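PDB 4PYS: beta-N-acetylhexosaminidase from Bacteroides fragilis, which probably removes terminal beta-linked N-acetylhexosamines from glycans by hydrolysis, in the manner of family 20 glycoside hydrolases. Local coordinates for residues A[150-162]-A[446-458]. Residues are numbered along the deposited sequence; the frame is centred on the assembly and turned at random.
Sequences KKYIDMASMLKMN and IDRRVFPRILALA
With CG swung anti to the backbone N (chi1 167°) and every later torsion extended, Lys-151 stretches its full length toward Asp-447, whose carboxylate comes from the opposite direction. Its NZ forms a salt bridge 2.7 Å from Asp-447 OD2, met on the syn side, somewhat out of the carboxylate plane. The other oxygen, Asp-447 OD1, accepts a hydrogen bond of 2.6 Å from Tyr-152 OH, which comes from above that plane, 48° out of it. Two neighbouring residues of one helix thus fix both oxygens of a buried aspartate, while CG2 of Ile-446 lies against the phenol end of the ring. The contact joins the helices that follow the first and last strands of the catalytic TIM barrel, 132-138 and 428-435, which pair in parallel where the barrel closes. Further along the two segments it turns apolar. Extended through chi1 and chi2, selenomethionine Met-155 brings SE into an oblique Met-aromatic contact with Phe-451, 4.6 Å from the ring centroid; a bend at chi3 (73°) then turns CE tip to tip against Ile-454 CD1. In the Schellman motif that ends helix 146-158, Met-161 N bonds to Ala-156 O, and the Met-161 side chain lays CE against Ile-454 CG1. Leu-159 divides its branches: CD1 faces Ile-454 CG2, whereas CD2 meets Leu-455 CD2 at 3.6 Å. Where the backbones draw closest, one water donates to both Leu-159 O and Ala-458 O.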
loop_
_atom_site.group_PDB
_atom_site.type_symbol
_atom_site.label_atom_id
_atom_site.label_comp_id
_atom_site.label_asym_id
_atom_site.label_seq_id
_atom_site.Cartn_x
_atom_site.Cartn_y
_atom_site.Cartn_z
ATOM N N LYS A 150 -7.819 -7.828 -5.149
ATOM C CA LYS A 150 -8.364 -8.198 -3.834
ATOM C C LYS A 150 -7.393 -9.052 -3.027
ATOM O O LYS A 150 -7.268 -8.873 -1.818
ATOM C CB LYS A 150 -9.698 -8.942 -3.992
ATOM C CG LYS A 150 -10.853 -8.038 -4.414
ATOM C CD LYS A 150 -12.120 -8.844 -4.584
ATOM C CE LYS A 150 -13.290 -7.952 -4.948
ATOM N NZ LYS A 150 -14.521 -8.767 -5.140
ATOM N N LYS A 151 -6.699 -9.967 -3.696
ATOM C CA LYS A 151 -5.734 -10.842 -3.025
ATOM C C LYS A 151 -4.657 -10.045 -2.302
ATOM O O LYS A 151 -4.260 -10.389 -1.184
ATOM C CB LYS A 151 -5.080 -11.783 -4.044
ATOM C CG LYS A 151 -3.827 -12.515 -3.517
ATOM C CD LYS A 151 -3.324 -13.551 -4.522
ATOM C CE LYS A 151 -2.034 -14.249 -4.017
ATOM N NZ LYS A 151 -1.572 -15.303 -4.990
ATOM N N TYR A 152 -4.190 -8.969 -2.924
ATOM C CA TYR A 152 -3.119 -8.189 -2.297
ATOM C C TYR A 152 -3.626 -7.180 -1.280
ATOM O O TYR A 152 -2.910 -6.827 -0.333
ATOM C CB TYR A 152 -2.194 -7.586 -3.368
ATOM C CG TYR A 152 -1.494 -8.718 -4.059
ATOM C CD1 TYR A 152 -0.549 -9.482 -3.381
ATOM C CD2 TYR A 152 -1.822 -9.081 -5.355
ATOM C CE1 TYR A 152 0.070 -10.563 -3.987
ATOM C CE2 TYR A 152 -1.198 -10.153 -5.973
ATOM C CZ TYR A 152 -0.262 -10.886 -5.289
ATOM O OH TYR A 152 0.333 -11.960 -5.910
ATOM N N ILE A 153 -4.870 -6.741 -1.441
ATOM C CA ILE A 153 -5.516 -5.962 -0.384
ATOM C C ILE A 153 -5.711 -6.859 0.842
ATOM O O ILE A 153 -5.438 -6.462 1.984
ATOM C CB ILE A 153 -6.865 -5.434 -0.873
ATOM C CG1 ILE A 153 -6.630 -4.306 -1.883
ATOM C CG2 ILE A 153 -7.737 -4.970 0.319
ATOM C CD1 ILE A 153 -7.898 -3.808 -2.592
ATOM N N ASP A 154 -6.166 -8.084 0.600
ATOM C CA ASP A 154 -6.335 -9.048 1.685
ATOM C C ASP A 154 -4.991 -9.329 2.356
ATOM O O ASP A 154 -4.910 -9.438 3.588
ATOM C CB ASP A 154 -6.944 -10.339 1.125
ATOM C CG ASP A 154 -7.592 -11.201 2.188
ATOM O OD1 ASP A 154 -8.315 -10.656 3.058
ATOM O OD2 ASP A 154 -7.380 -12.433 2.149
HETATM N N MSE A 155 -3.929 -9.432 1.558
HETATM C CA MSE A 155 -2.586 -9.632 2.118
HETATM C C MSE A 155 -2.193 -8.470 3.020
HETATM O O MSE A 155 -1.663 -8.664 4.124
HETATM C CB MSE A 155 -1.549 -9.774 1.000
HETATM C CG MSE A 155 -0.132 -9.841 1.548
HETATM SE SE MSE A 155 1.190 -9.394 0.191
HETATM C CE MSE A 155 0.833 -7.487 0.113
ATOM N N ALA A 156 -2.454 -7.259 2.561
ATOM C CA ALA A 156 -2.061 -6.075 3.320
ATOM C C ALA A 156 -2.732 -6.108 4.684
ATOM O O ALA A 156 -2.094 -5.878 5.705
ATOM C CB ALA A 156 -2.449 -4.810 2.546
ATOM N N SER A 157 -4.018 -6.432 4.701
ATOM C CA SER A 157 -4.768 -6.513 5.962
ATOM C C SER A 157 -4.227 -7.624 6.848
ATOM O O SER A 157 -4.082 -7.453 8.063
ATOM C CB SER A 157 -6.245 -6.780 5.673
ATOM O OG SER A 157 -7.007 -6.709 6.874
HETATM N N MSE A 158 -3.911 -8.753 6.228
HETATM C CA MSE A 158 -3.389 -9.914 6.946
HETATM C C MSE A 158 -2.101 -9.572 7.686
HETATM O O MSE A 158 -1.822 -10.124 8.753
HETATM C CB MSE A 158 -3.137 -11.063 5.947
HETATM C CG MSE A 158 -2.536 -12.312 6.566
HETATM SE SE MSE A 158 -2.220 -13.640 5.170
HETATM C CE MSE A 158 -0.742 -12.704 4.261
ATOM N N LEU A 159 -1.323 -8.656 7.115
ATOM C CA LEU A 159 -0.023 -8.292 7.664
ATOM C C LEU A 159 -0.128 -7.011 8.492
ATOM O O LEU A 159 0.889 -6.403 8.850
ATOM C CB LEU A 159 0.975 -8.101 6.519
ATOM C CG LEU A 159 1.277 -9.399 5.747
ATOM C CD1 LEU A 159 2.257 -9.151 4.622
ATOM C CD2 LEU A 159 1.811 -10.467 6.670
ATOM N N LYS A 160 -1.367 -6.632 8.798
ATOM C CA LYS A 160 -1.689 -5.455 9.619
ATOM C C LYS A 160 -1.262 -4.103 9.025
ATOM O O LYS A 160 -1.056 -3.140 9.750
ATOM C CB LYS A 160 -1.167 -5.630 11.057
ATOM C CG LYS A 160 -1.795 -6.856 11.761
ATOM C CD LYS A 160 -1.598 -6.761 13.285
ATOM C CE LYS A 160 -2.338 -7.858 14.039
ATOM N NZ LYS A 160 -1.635 -9.190 13.924
HETATM N N MSE A 161 -1.162 -4.029 7.703
HETATM C CA MSE A 161 -0.985 -2.730 7.054
HETATM C C MSE A 161 -2.297 -1.997 7.000
HETATM O O MSE A 161 -3.346 -2.575 7.314
HETATM C CB MSE A 161 -0.435 -2.942 5.652
HETATM C CG MSE A 161 0.888 -3.657 5.722
HETATM SE SE MSE A 161 1.632 -3.814 3.931
HETATM C CE MSE A 161 3.165 -4.949 4.386
ATOM N N ASN A 162 -2.249 -0.714 6.655
ATOM C CA ASN A 162 -3.483 0.057 6.592
ATOM C C ASN A 162 -3.741 0.807 5.296
ATOM O O ASN A 162 -4.812 1.400 5.144
ATOM C CB ASN A 162 -3.652 1.008 7.794
ATOM C CG ASN A 162 -2.447 1.909 8.032
ATOM O OD1 ASN A 162 -1.466 1.888 7.286
ATOM N ND2 ASN A 162 -2.529 2.728 9.096
ATOM N N ILE A 446 4.137 -12.615 -9.304
ATOM C CA ILE A 446 4.148 -11.669 -8.194
ATOM C C ILE A 446 4.579 -12.275 -6.851
ATOM O O ILE A 446 5.469 -11.736 -6.189
ATOM C CB ILE A 446 2.792 -10.958 -8.044
ATOM C CG1 ILE A 446 2.484 -10.147 -9.310
ATOM C CG2 ILE A 446 2.794 -10.055 -6.818
ATOM C CD1 ILE A 446 1.087 -9.505 -9.336
ATOM N N ASP A 447 3.955 -13.378 -6.439
ATOM C CA ASP A 447 4.198 -13.904 -5.088
ATOM C C ASP A 447 5.666 -14.248 -4.809
ATOM O O ASP A 447 6.148 -14.033 -3.699
ATOM C CB ASP A 447 3.342 -15.151 -4.823
ATOM C CG ASP A 447 1.894 -14.819 -4.524
ATOM O OD1 ASP A 447 1.577 -13.625 -4.337
ATOM O OD2 ASP A 447 1.069 -15.760 -4.483
ATOM N N ARG A 448 6.381 -14.771 -5.803
ATOM C CA ARG A 448 7.758 -15.215 -5.551
ATOM C C ARG A 448 8.688 -14.034 -5.297
ATOM O O ARG A 448 9.778 -14.194 -4.744
ATOM C CB ARG A 448 8.279 -16.075 -6.702
ATOM C CG ARG A 448 8.627 -15.293 -7.952
ATOM C CD ARG A 448 8.869 -16.226 -9.114
ATOM N NE ARG A 448 7.621 -16.626 -9.766
ATOM C CZ ARG A 448 7.562 -17.260 -10.930
ATOM N NH1 ARG A 448 8.682 -17.582 -11.560
ATOM N NH2 ARG A 448 6.388 -17.568 -11.468
ATOM N N ARG A 449 8.240 -12.836 -5.677
ATOM C CA ARG A 449 8.963 -11.602 -5.373
ATOM C C ARG A 449 8.520 -11.014 -4.032
ATOM O O ARG A 449 9.331 -10.530 -3.234
ATOM C CB ARG A 449 8.687 -10.568 -6.482
ATOM C CG ARG A 449 9.422 -10.833 -7.784
ATOM C CD ARG A 449 8.655 -10.222 -8.968
ATOM N NE ARG A 449 9.464 -10.277 -10.182
ATOM C CZ ARG A 449 9.680 -11.380 -10.887
ATOM N NH1 ARG A 449 9.131 -12.535 -10.521
ATOM N NH2 ARG A 449 10.446 -11.330 -11.968
ATOM N N VAL A 450 7.219 -11.047 -3.787
ATOM C CA VAL A 450 6.655 -10.423 -2.597
ATOM C C VAL A 450 7.006 -11.181 -1.311
ATOM O O VAL A 450 7.403 -10.561 -0.318
ATOM C CB VAL A 450 5.144 -10.268 -2.741
ATOM C CG1 VAL A 450 4.524 -9.784 -1.430
ATOM C CG2 VAL A 450 4.831 -9.274 -3.877
ATOM N N PHE A 451 6.870 -12.510 -1.338
ATOM C CA PHE A 451 7.153 -13.351 -0.157
ATOM C C PHE A 451 8.471 -14.088 -0.291
ATOM O O PHE A 451 8.759 -14.636 -1.350
ATOM C CB PHE A 451 6.042 -14.394 0.013
ATOM C CG PHE A 451 4.742 -13.806 0.479
ATOM C CD1 PHE A 451 3.818 -13.331 -0.438
ATOM C CD2 PHE A 451 4.462 -13.708 1.836
ATOM C CE1 PHE A 451 2.622 -12.769 -0.007
ATOM C CE2 PHE A 451 3.271 -13.151 2.275
ATOM C CZ PHE A 451 2.357 -12.687 1.345
ATOM N N PRO A 452 9.240 -14.199 0.808
ATOM C CA PRO A 452 8.907 -13.787 2.174
ATOM C C PRO A 452 9.367 -12.387 2.551
ATOM O O PRO A 452 9.155 -12.007 3.685
ATOM C CB PRO A 452 9.696 -14.794 3.034
ATOM C CG PRO A 452 10.919 -15.071 2.205
ATOM C CD PRO A 452 10.439 -15.064 0.762
ATOM N N ARG A 453 9.990 -11.632 1.658
ATOM C CA ARG A 453 10.568 -10.364 2.104
ATOM C C ARG A 453 9.546 -9.357 2.628
ATOM O O ARG A 453 9.863 -8.533 3.490
ATOM C CB ARG A 453 11.456 -9.759 1.020
ATOM C CG ARG A 453 12.726 -10.587 0.767
ATOM C CD ARG A 453 13.507 -10.084 -0.451
ATOM N NE ARG A 453 12.657 -10.098 -1.643
ATOM C CZ ARG A 453 12.956 -9.505 -2.791
ATOM N NH1 ARG A 453 14.104 -8.852 -2.931
ATOM N NH2 ARG A 453 12.096 -9.562 -3.806
ATOM N N ILE A 454 8.310 -9.426 2.152
ATOM C CA ILE A 454 7.289 -8.511 2.701
ATOM C C ILE A 454 7.041 -8.741 4.199
ATOM O O ILE A 454 6.587 -7.846 4.915
ATOM C CB ILE A 454 5.954 -8.594 1.919
ATOM C CG1 ILE A 454 5.081 -7.375 2.259
ATOM C CG2 ILE A 454 5.222 -9.908 2.204
ATOM C CD1 ILE A 454 4.235 -6.902 1.136
ATOM N N LEU A 455 7.354 -9.937 4.690
ATOM C CA LEU A 455 7.117 -10.202 6.099
ATOM C C LEU A 455 8.075 -9.385 6.954
ATOM O O LEU A 455 7.737 -8.988 8.067
ATOM C CB LEU A 455 7.299 -11.700 6.398
ATOM C CG LEU A 455 6.297 -12.627 5.716
ATOM C CD1 LEU A 455 6.642 -14.083 6.005
ATOM C CD2 LEU A 455 4.898 -12.323 6.212
ATOM N N ALA A 456 9.278 -9.151 6.443
ATOM C CA ALA A 456 10.248 -8.350 7.187
ATOM C C ALA A 456 9.800 -6.897 7.192
ATOM O O ALA A 456 9.926 -6.203 8.199
ATOM C CB ALA A 456 11.630 -8.486 6.580
ATOM N N LEU A 457 9.259 -6.445 6.066
ATOM C CA LEU A 457 8.726 -5.081 5.988
ATOM C C LEU A 457 7.527 -4.912 6.913
ATOM O O LEU A 457 7.437 -3.916 7.638
ATOM C CB LEU A 457 8.364 -4.727 4.535
ATOM C CG LEU A 457 9.592 -4.659 3.622
ATOM C CD1 LEU A 457 9.201 -4.525 2.147
ATOM C CD2 LEU A 457 10.517 -3.520 4.052
ATOM N N ALA A 458 6.613 -5.877 6.918
ATOM C CA ALA A 458 5.454 -5.814 7.824
ATOM C C ALA A 458 5.876 -5.811 9.275
ATOM O O ALA A 458 5.269 -5.137 10.104
ATOM C CB ALA A 458 4.494 -6.975 7.564
HETATM O O HOH W 1 2.364 -4.023 9.245
#